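Local coordinates for protein alpha-acetolactate decarboxylase (Bacillus subtilis subsp. subtilis str. 168, PDB 5XNE) that converts (2S)-2-acetolactate into (R)-acetoin and carbon dioxide, a decarboxylation on the route from pyruvate to butane-2,3-diol, at residues G43-L55 and H175-V187. Residues are numbered along the deposited sequence; the frame is centred on the assembly and turned at random.
Sequences GELIGFDGEFYRL and HFIDEGRNSGGHV. With ZN (zinc ion), chain D.
His175 and Leu45 join two beta hairpins packed face to face, with the zinc site at one end of their interface. Strands 44-48 and 175-178 run at 71° to each other with axes 7.4 Å apart, so side chains rather than backbone ladders make the contact. His175 binds zinc through NE2; with NE2 on the metal, ND1 is left to donate its N-H to Leu45 O at 2.8 Å. That acceptor lies 20° out of the imidazole plane, and zinc on NE2 and this bond on ND1 together hold the ring's rotation. His186 ND1, His173 and three waters complete the metal shell. The Glu44 carboxylate stands nearly perpendicular to the His175 ring, its OE1 3.2 Å from His175 CE1; a salt bridge from OE2 to Arg124 holds it there.

Farther along, Ile177 touches the other hairpin with both branches. With CG1 anti to the backbone N (chi1 -170°), CD1 reaches Leu55 CD2 and approaches the Tyr53 ring obliquely, an off-centre CH-pi contact 4.2 Å from the centroid. CG2 instead meets the edge of Phe48 at CE2, 3.7 Å away, and Ile46 CD1. Leu55 CD1 packs on the Ser183-Gly184 backbone.

At the outer end, the bent Arg181 chain brings CD obliquely against Tyr53 CE1 and CG near Tyr53 OH, the two side chains crossing at about a right angle. The Phe48 ring, almost perpendicular to the guanidinium, presents CZ to one of its faces. Arg181 NH1 donates to Asp178 O, fastening the side chain to its own turn. Two waters bridge the arginine to Glu51 OE1; the one held by Arg181 NE also bonds Tyr53 OH at 2.6 Å.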
ATOM      1  N   GLY B  43     -23.266  -3.929  -8.665  1.00  9.45           N
ATOM      2  CA  GLY B  43     -22.707  -5.148  -9.221  1.00  8.52           C
ATOM      3  C   GLY B  43     -21.243  -5.420  -8.908  1.00  8.78           C
ATOM      4  O   GLY B  43     -20.513  -4.574  -8.383  1.00  8.76           O
ATOM      5  N   GLU B  44     -20.837  -6.636  -9.255  1.00  7.30           N
ATOM      6  CA  GLU B  44     -19.486  -7.146  -9.086  1.00  6.68           C
ATOM      7  C   GLU B  44     -18.719  -7.098 -10.406  1.00  8.16           C
ATOM      8  O   GLU B  44     -19.247  -7.507 -11.449  1.00  9.98           O
ATOM      9  CB  GLU B  44     -19.533  -8.593  -8.593  1.00  9.08           C
ATOM     10  CG  GLU B  44     -20.388  -8.805  -7.365  1.00  9.58           C
ATOM     11  CD  GLU B  44     -19.655  -8.413  -6.087  1.00 10.99           C
ATOM     12  OE1 GLU B  44     -18.425  -8.203  -6.152  1.00 13.65           O
ATOM     13  OE2 GLU B  44     -20.301  -8.329  -5.022  1.00 11.52           O
ATOM     14  N   LEU B  45     -17.478  -6.623 -10.368  1.00  6.22           N
ATOM     15  CA  LEU B  45     -16.611  -6.655 -11.543  1.00  5.77           C
ATOM     16  C   LEU B  45     -15.763  -7.929 -11.594  1.00  6.28           C
ATOM     17  O   LEU B  45     -15.177  -8.340 -10.587  1.00  6.51           O
ATOM     18  CB  LEU B  45     -15.684  -5.438 -11.543  1.00  6.54           C
ATOM     19  CG  LEU B  45     -14.619  -5.359 -12.636  1.00  5.98           C
ATOM     20  CD1 LEU B  45     -15.287  -5.038 -13.952  1.00  8.31           C
ATOM     21  CD2 LEU B  45     -13.604  -4.278 -12.312  1.00  7.81           C
ATOM     22  N   ILE B  46     -15.660  -8.529 -12.775  1.00  6.93           N
ATOM     23  CA  ILE B  46     -14.725  -9.620 -12.993  1.00  5.73           C
ATOM     24  C   ILE B  46     -14.248  -9.559 -14.433  1.00  6.96           C
ATOM     25  O   ILE B  46     -15.021  -9.246 -15.333  1.00  8.38           O
ATOM     26  CB  ILE B  46     -15.373 -10.980 -12.688  1.00  6.10           C
ATOM     27  CG1 ILE B  46     -14.381 -12.120 -12.758  1.00  8.29           C
ATOM     28  CG2 ILE B  46     -16.530 -11.271 -13.631  1.00  9.19           C
ATOM     29  CD1 ILE B  46     -15.046 -13.446 -12.362  1.00  9.53           C
ATOM     30  N   GLY B  47     -12.971  -9.815 -14.655  1.00  6.12           N
ATOM     31  CA  GLY B  47     -12.483  -9.907 -16.014  1.00  8.32           C
ATOM     32  C   GLY B  47     -11.190 -10.675 -16.109  1.00  7.71           C
ATOM     33  O   GLY B  47     -10.411 -10.762 -15.155  1.00  7.23           O
ATOM     34  N   PHE B  48     -10.970 -11.242 -17.287  1.00  8.23           N
ATOM     35  CA  PHE B  48      -9.750 -11.966 -17.594  1.00  7.54           C
ATOM     36  C   PHE B  48      -9.694 -12.088 -19.117  1.00  8.02           C
ATOM     37  O   PHE B  48     -10.721 -11.964 -19.792  1.00  9.40           O
ATOM     38  CB  PHE B  48      -9.709 -13.338 -16.900  1.00  8.79           C
ATOM     39  CG  PHE B  48     -11.002 -14.102 -16.963  1.00  8.75           C
ATOM     40  CD1 PHE B  48     -11.272 -14.958 -18.026  1.00  9.88           C
ATOM     41  CD2 PHE B  48     -11.932 -13.993 -15.945  1.00  8.74           C
ATOM     42  CE1 PHE B  48     -12.468 -15.673 -18.077  1.00 11.59           C
ATOM     43  CE2 PHE B  48     -13.128 -14.703 -15.984  1.00  9.43           C
ATOM     44  CZ  PHE B  48     -13.395 -15.552 -17.056  1.00 10.35           C
ATOM     45  N   ASP B  49      -8.495 -12.267 -19.651  1.00  8.91           N
ATOM     46  CA  ASP B  49      -8.276 -12.246 -21.094  1.00 11.50           C
ATOM     47  C   ASP B  49      -8.839 -10.980 -21.751  1.00 12.20           C
ATOM     48  O   ASP B  49      -9.243 -10.998 -22.919  1.00 13.82           O
ATOM     49  CB  ASP B  49      -8.889 -13.493 -21.732  1.00 13.61           C
ATOM     50  CG  ASP B  49      -8.301 -14.775 -21.176  1.00 10.33           C
ATOM     51  OD1 ASP B  49      -7.067 -14.837 -21.003  1.00 12.59           O
ATOM     52  OD2 ASP B  49      -9.081 -15.707 -20.907  1.00 15.77           O
ATOM     53  N   GLY B  50      -8.865  -9.877 -21.003  1.00  9.65           N
ATOM     54  CA  GLY B  50      -9.319  -8.602 -21.537  1.00 11.15           C
ATOM     55  C   GLY B  50     -10.823  -8.422 -21.585  1.00  9.88           C
ATOM     56  O   GLY B  50     -11.301  -7.368 -22.025  1.00 14.90           O
ATOM     57  N   GLU B  51     -11.566  -9.425 -21.124  1.00  8.00           N
ATOM     58  CA  GLU B  51     -13.022  -9.409 -21.196  1.00  9.87           C
ATOM     59  C   GLU B  51     -13.624  -9.231 -19.802  1.00  8.72           C
ATOM     60  O   GLU B  51     -13.502 -10.113 -18.952  1.00  9.76           O
ATOM     61  CB  GLU B  51     -13.534 -10.698 -21.850  1.00 12.75           C
ATOM     62  CG  GLU B  51     -13.008 -10.878 -23.280  1.00 14.50           C
ATOM     63  CD  GLU B  51     -13.498 -12.151 -23.961  1.00 19.65           C
ATOM     64  OE1 GLU B  51     -14.094 -13.005 -23.281  1.00 18.07           O
ATOM     65  OE2 GLU B  51     -13.270 -12.292 -25.190  1.00 19.55           O
ATOM     66  N   PHE B  52     -14.251  -8.075 -19.575  1.00  9.55           N
ATOM     67  CA  PHE B  52     -14.747  -7.697 -18.250  1.00  9.23           C
ATOM     68  C   PHE B  52     -16.260  -7.620 -18.216  1.00 10.70           C
ATOM     69  O   PHE B  52     -16.892  -7.157 -19.178  1.00 10.78           O
ATOM     70  CB  PHE B  52     -14.141  -6.355 -17.820  1.00  7.86           C
ATOM     71  CG  PHE B  52     -12.715  -6.466 -17.387  1.00  8.34           C
ATOM     72  CD1 PHE B  52     -11.687  -6.561 -18.330  1.00  9.27           C
ATOM     73  CD2 PHE B  52     -12.397  -6.501 -16.039  1.00  8.84           C
ATOM     74  CE1 PHE B  52     -10.361  -6.678 -17.933  1.00  8.53           C
ATOM     75  CE2 PHE B  52     -11.059  -6.623 -15.634  1.00  7.61           C
ATOM     76  CZ  PHE B  52     -10.049  -6.710 -16.587  1.00  9.38           C
ATOM     77  N   TYR B  53     -16.833  -8.044 -17.093  1.00  8.37           N
ATOM     78  CA  TYR B  53     -18.284  -8.097 -16.912  1.00  9.56           C
ATOM     79  C   TYR B  53     -18.738  -7.452 -15.616  1.00  9.76           C
ATOM     80  O   TYR B  53     -17.997  -7.457 -14.621  1.00  8.80           O
ATOM     81  CB  TYR B  53     -18.764  -9.544 -16.929  1.00  9.85           C
ATOM     82  CG  TYR B  53     -18.626 -10.214 -18.273  1.00 11.78           C
ATOM     83  CD1 TYR B  53     -17.446 -10.834 -18.642  1.00 12.10           C
ATOM     84  CD2 TYR B  53     -19.692 -10.223 -19.175  1.00 13.94           C
ATOM     85  CE1 TYR B  53     -17.322 -11.454 -19.878  1.00 15.86           C
ATOM     86  CE2 TYR B  53     -19.575 -10.841 -20.415  1.00 15.32           C
ATOM     87  CZ  TYR B  53     -18.393 -11.450 -20.755  1.00 16.33           C
ATOM     88  OH  TYR B  53     -18.283 -12.056 -21.982  1.00 19.54           O
ATOM     89  N   ARG B  54     -19.960  -6.911 -15.643  1.00  9.15           N
ATOM     90  CA  ARG B  54     -20.692  -6.467 -14.461  1.00  9.54           C
ATOM     91  C   ARG B  54     -21.708  -7.545 -14.077  1.00 12.01           C
ATOM     92  O   ARG B  54     -22.665  -7.797 -14.818  1.00 13.78           O
ATOM     93  CB  ARG B  54     -21.413  -5.138 -14.727  1.00  9.99           C
ATOM     94  CG  ARG B  54     -22.149  -4.585 -13.509  1.00 10.19           C
ATOM     95  CD  ARG B  54     -23.161  -3.490 -13.886  1.00 11.31           C
ATOM     96  NE  ARG B  54     -22.594  -2.350 -14.603  1.00 12.38           N
ATOM     97  CZ  ARG B  54     -22.366  -1.154 -14.057  1.00 12.15           C
ATOM     98  NH1 ARG B  54     -22.614  -0.947 -12.761  1.00 10.24           N
ATOM     99  NH2 ARG B  54     -21.865  -0.171 -14.795  1.00 13.41           N
ATOM    100  N   LEU B  55     -21.505  -8.196 -12.942  1.00 10.67           N
ATOM    101  CA  LEU B  55     -22.434  -9.228 -12.462  1.00 10.96           C
ATOM    102  C   LEU B  55     -23.445  -8.622 -11.500  1.00 12.92           C
ATOM    103  O   LEU B  55     -23.063  -8.077 -10.465  1.00 12.16           O
ATOM    104  CB  LEU B  55     -21.676 -10.364 -11.761  1.00 12.35           C
ATOM    105  CG  LEU B  55     -20.987 -11.486 -12.545  1.00 18.95           C
ATOM    106  CD1 LEU B  55     -22.003 -12.490 -13.072  1.00 20.29           C
ATOM    107  CD2 LEU B  55     -20.142 -10.944 -13.676  1.00 24.56           C
ATOM    108  N   HIS B 175     -13.490 -13.698  -7.309  1.00  6.34           N
ATOM    109  CA  HIS B 175     -14.814 -13.606  -7.913  1.00  7.05           C
ATOM    110  C   HIS B 175     -15.019 -14.796  -8.857  1.00  8.20           C
ATOM    111  O   HIS B 175     -14.062 -15.484  -9.188  1.00  7.14           O
ATOM    112  CB  HIS B 175     -14.988 -12.281  -8.659  1.00  7.70           C
ATOM    113  CG  HIS B 175     -15.130 -11.085  -7.760  1.00  6.89           C
ATOM    114  ND1 HIS B 175     -15.476  -9.842  -8.229  1.00  8.09           N
ATOM    115  CD2 HIS B 175     -14.970 -10.952  -6.417  1.00  7.61           C
ATOM    116  CE1 HIS B 175     -15.529  -8.984  -7.221  1.00  7.20           C
ATOM    117  NE2 HIS B 175     -15.224  -9.633  -6.112  1.00  7.14           N
ATOM    118  N   PHE B 176     -16.260 -15.020  -9.279  1.00  7.95           N
ATOM    119  CA  PHE B 176     -16.603 -16.153 -10.137  1.00  9.39           C
ATOM    120  C   PHE B 176     -17.555 -15.730 -11.251  1.00  9.40           C
ATOM    121  O   PHE B 176     -18.439 -14.908 -11.028  1.00  9.43           O
ATOM    122  CB  PHE B 176     -17.243 -17.264  -9.293  1.00  9.37           C
ATOM    123  CG  PHE B 176     -17.886 -18.356 -10.107  1.00 10.89           C
ATOM    124  CD1 PHE B 176     -17.104 -19.304 -10.753  1.00 12.17           C
ATOM    125  CD2 PHE B 176     -19.263 -18.434 -10.217  1.00 12.74           C
ATOM    126  CE1 PHE B 176     -17.706 -20.329 -11.508  1.00 14.80           C
ATOM    127  CE2 PHE B 176     -19.871 -19.449 -10.972  1.00 15.35           C
ATOM    128  CZ  PHE B 176     -19.090 -20.388 -11.608  1.00 13.01           C
ATOM    129  N   ILE B 177     -17.362 -16.287 -12.446  1.00  8.21           N
ATOM    130  CA  ILE B 177     -18.358 -16.162 -13.510  1.00  8.78           C
ATOM    131  C   ILE B 177     -18.486 -17.518 -14.211  1.00 10.82           C
ATOM    132  O   ILE B 177     -17.497 -18.231 -14.408  1.00  9.93           O
ATOM    133  CB  ILE B 177     -17.990 -15.028 -14.510  1.00  9.26           C
ATOM    134  CG1 ILE B 177     -19.162 -14.751 -15.463  1.00 13.28           C
ATOM    135  CG2 ILE B 177     -16.704 -15.341 -15.256  1.00 11.70           C
ATOM    136  CD1 ILE B 177     -19.040 -13.431 -16.227  1.00 13.02           C
ATOM    137  N   ASP B 178     -19.711 -17.893 -14.558  1.00 11.88           N
ATOM    138  CA  ASP B 178     -19.904 -19.186 -15.206  1.00 16.17           C
ATOM    139  C   ASP B 178     -19.539 -19.120 -16.689  1.00 16.01           C
ATOM    140  O   ASP B 178     -19.363 -18.042 -17.264  1.00 13.67           O
ATOM    141  CB  ASP B 178     -21.342 -19.678 -15.021  1.00 14.97           C
ATOM    142  CG  ASP B 178     -22.332 -18.941 -15.895  1.00 20.30           C
ATOM    143  OD1 ASP B 178     -22.318 -17.694 -15.934  1.00 18.26           O
ATOM    144  OD2 ASP B 178     -23.126 -19.626 -16.574  1.00 26.40           O
ATOM    145  N   GLU B 179     -19.402 -20.284 -17.319  1.00 18.39           N
ATOM    146  CA  GLU B 179     -18.977 -20.309 -18.716  1.00 23.51           C
ATOM    147  C   GLU B 179     -20.015 -19.646 -19.626  1.00 18.29           C
ATOM    148  O   GLU B 179     -19.666 -19.071 -20.654  1.00 23.35           O
ATOM    149  CB  GLU B 179     -18.700 -21.741 -19.179  1.00 24.20           C
ATOM    150  CG  GLU B 179     -17.984 -21.797 -20.528  1.00 31.52           C
ATOM    151  CD  GLU B 179     -16.465 -21.866 -20.389  1.00 35.31           C
ATOM    152  OE1 GLU B 179     -15.967 -21.827 -19.240  1.00 31.80           O
ATOM    153  OE2 GLU B 179     -15.768 -21.943 -21.426  1.00 36.70           O
ATOM    154  N   GLY B 180     -21.281 -19.695 -19.223  1.00 20.11           N
ATOM    155  CA  GLY B 180     -22.343 -19.045 -19.973  1.00 24.77           C
ATOM    156  C   GLY B 180     -22.377 -17.530 -19.823  1.00 23.76           C
ATOM    157  O   GLY B 180     -23.187 -16.860 -20.458  1.00 24.70           O
ATOM    158  N   ARG B 181     -21.493 -16.999 -18.981  1.00 19.52           N
ATOM    159  CA  ARG B 181     -21.399 -15.560 -18.730  1.00 21.60           C
ATOM    160  C   ARG B 181     -22.738 -14.929 -18.320  1.00 19.70           C
ATOM    161  O   ARG B 181     -23.143 -13.913 -18.879  1.00 22.33           O
ATOM    162  CB  ARG B 181     -20.842 -14.826 -19.960  1.00 18.75           C
ATOM    163  CG  ARG B 181     -19.485 -15.312 -20.449  1.00 18.81           C
ATOM    164  CD  ARG B 181     -18.394 -15.110 -19.404  1.00 16.55           C
ATOM    165  NE  ARG B 181     -17.066 -15.428 -19.918  1.00 14.14           N
ATOM    166  CZ  ARG B 181     -16.348 -16.486 -19.550  1.00 13.71           C
ATOM    167  NH1 ARG B 181     -16.818 -17.349 -18.654  1.00 14.75           N
ATOM    168  NH2 ARG B 181     -15.152 -16.682 -20.080  1.00 15.39           N
ATOM    169  N   ASN B 182     -23.410 -15.518 -17.337  1.00 19.37           N
ATOM    170  CA  ASN B 182     -24.608 -14.904 -16.767  1.00 21.79           C
ATOM    171  C   ASN B 182     -24.534 -14.701 -15.264  1.00 21.38           C
ATOM    172  O   ASN B 182     -25.056 -13.720 -14.721  1.00 25.11           O
ATOM    173  CB  ASN B 182     -25.838 -15.750 -17.087  1.00 25.50           C
ATOM    174  CG  ASN B 182     -26.138 -15.796 -18.566  1.00 26.36           C
ATOM    175  OD1 ASN B 182     -26.462 -14.775 -19.173  1.00 27.74           O
ATOM    176  ND2 ASN B 182     -26.036 -16.981 -19.157  1.00 24.30           N
ATOM    177  N   SER B 183     -23.883 -15.633 -14.588  1.00 17.87           N
ATOM    178  CA  SER B 183     -24.013 -15.728 -13.146  1.00 18.37           C
ATOM    179  C   SER B 183     -22.659 -15.778 -12.481  1.00 15.67           C
ATOM    180  O   SER B 183     -21.663 -16.133 -13.113  1.00 13.69           O
ATOM    181  CB  SER B 183     -24.816 -16.974 -12.758  1.00 21.52           C
ATOM    182  OG  SER B 183     -26.140 -16.926 -13.273  1.00 26.76           O
ATOM    183  N   GLY B 184     -22.650 -15.431 -11.199  1.00 15.22           N
ATOM    184  CA  GLY B 184     -21.466 -15.555 -10.371  1.00 14.22           C
ATOM    185  C   GLY B 184     -21.458 -14.481  -9.306  1.00 15.80           C
ATOM    186  O   GLY B 184     -22.481 -14.194  -8.677  1.00 17.13           O
ATOM    187  N   GLY B 185     -20.298 -13.880  -9.095  1.00 10.77           N
ATOM    188  CA  GLY B 185     -20.189 -12.811  -8.123  1.00 10.50           C
ATOM    189  C   GLY B 185     -18.955 -12.928  -7.261  1.00  9.90           C
ATOM    190  O   GLY B 185     -17.965 -13.545  -7.653  1.00  9.80           O
ATOM    191  N   HIS B 186     -19.014 -12.290  -6.097  1.00  9.72           N
ATOM    192  CA  HIS B 186     -17.942 -12.339  -5.119  1.00  9.45           C
ATOM    193  C   HIS B 186     -18.011 -13.676  -4.385  1.00 10.89           C
ATOM    194  O   HIS B 186     -19.046 -14.023  -3.842  1.00 11.50           O
ATOM    195  CB  HIS B 186     -18.069 -11.162  -4.136  1.00  9.36           C
ATOM    196  CG  HIS B 186     -17.149 -11.253  -2.957  1.00 10.70           C
ATOM    197  ND1 HIS B 186     -15.964 -10.546  -2.882  1.00 13.01           N
ATOM    198  CD2 HIS B 186     -17.255 -11.937  -1.796  1.00 13.82           C
ATOM    199  CE1 HIS B 186     -15.375 -10.812  -1.728  1.00 13.84           C
ATOM    200  NE2 HIS B 186     -16.131 -11.656  -1.054  1.00 14.57           N
ATOM    201  N   VAL B 187     -16.908 -14.407  -4.359  1.00 10.45           N
ATOM    202  CA  VAL B 187     -16.902 -15.768  -3.822  1.00  9.97           C
ATOM    203  C   VAL B 187     -16.763 -15.820  -2.299  1.00 10.76           C
ATOM    204  O   VAL B 187     -15.831 -15.240  -1.741  1.00 11.84           O
ATOM    205  CB  VAL B 187     -15.757 -16.577  -4.465  1.00  8.86           C
ATOM    206  CG1 VAL B 187     -15.625 -17.960  -3.811  1.00 10.47           C
ATOM    207  CG2 VAL B 187     -16.006 -16.711  -5.955  1.00 10.25           C
TER
HETATM  208 ZN    ZN D 301     -15.149  -8.744  -4.059  1.00 16.43          ZN
HETATM  209  O   HOH W   1     -13.590 -14.402 -20.943  1.00 18.15           O
HETATM  210  O   HOH W   2     -16.469 -13.936 -22.278  1.00 22.20           O
HETATM  211  O   HOH W   3     -15.342  -7.225  -2.318  1.00 19.92           O
HETATM  212  O   HOH W   4     -14.694  -6.706  -4.854  1.00 15.45           O
HETATM  213  O   HOH W   5     -17.219  -7.754  -4.135  1.00 15.72           O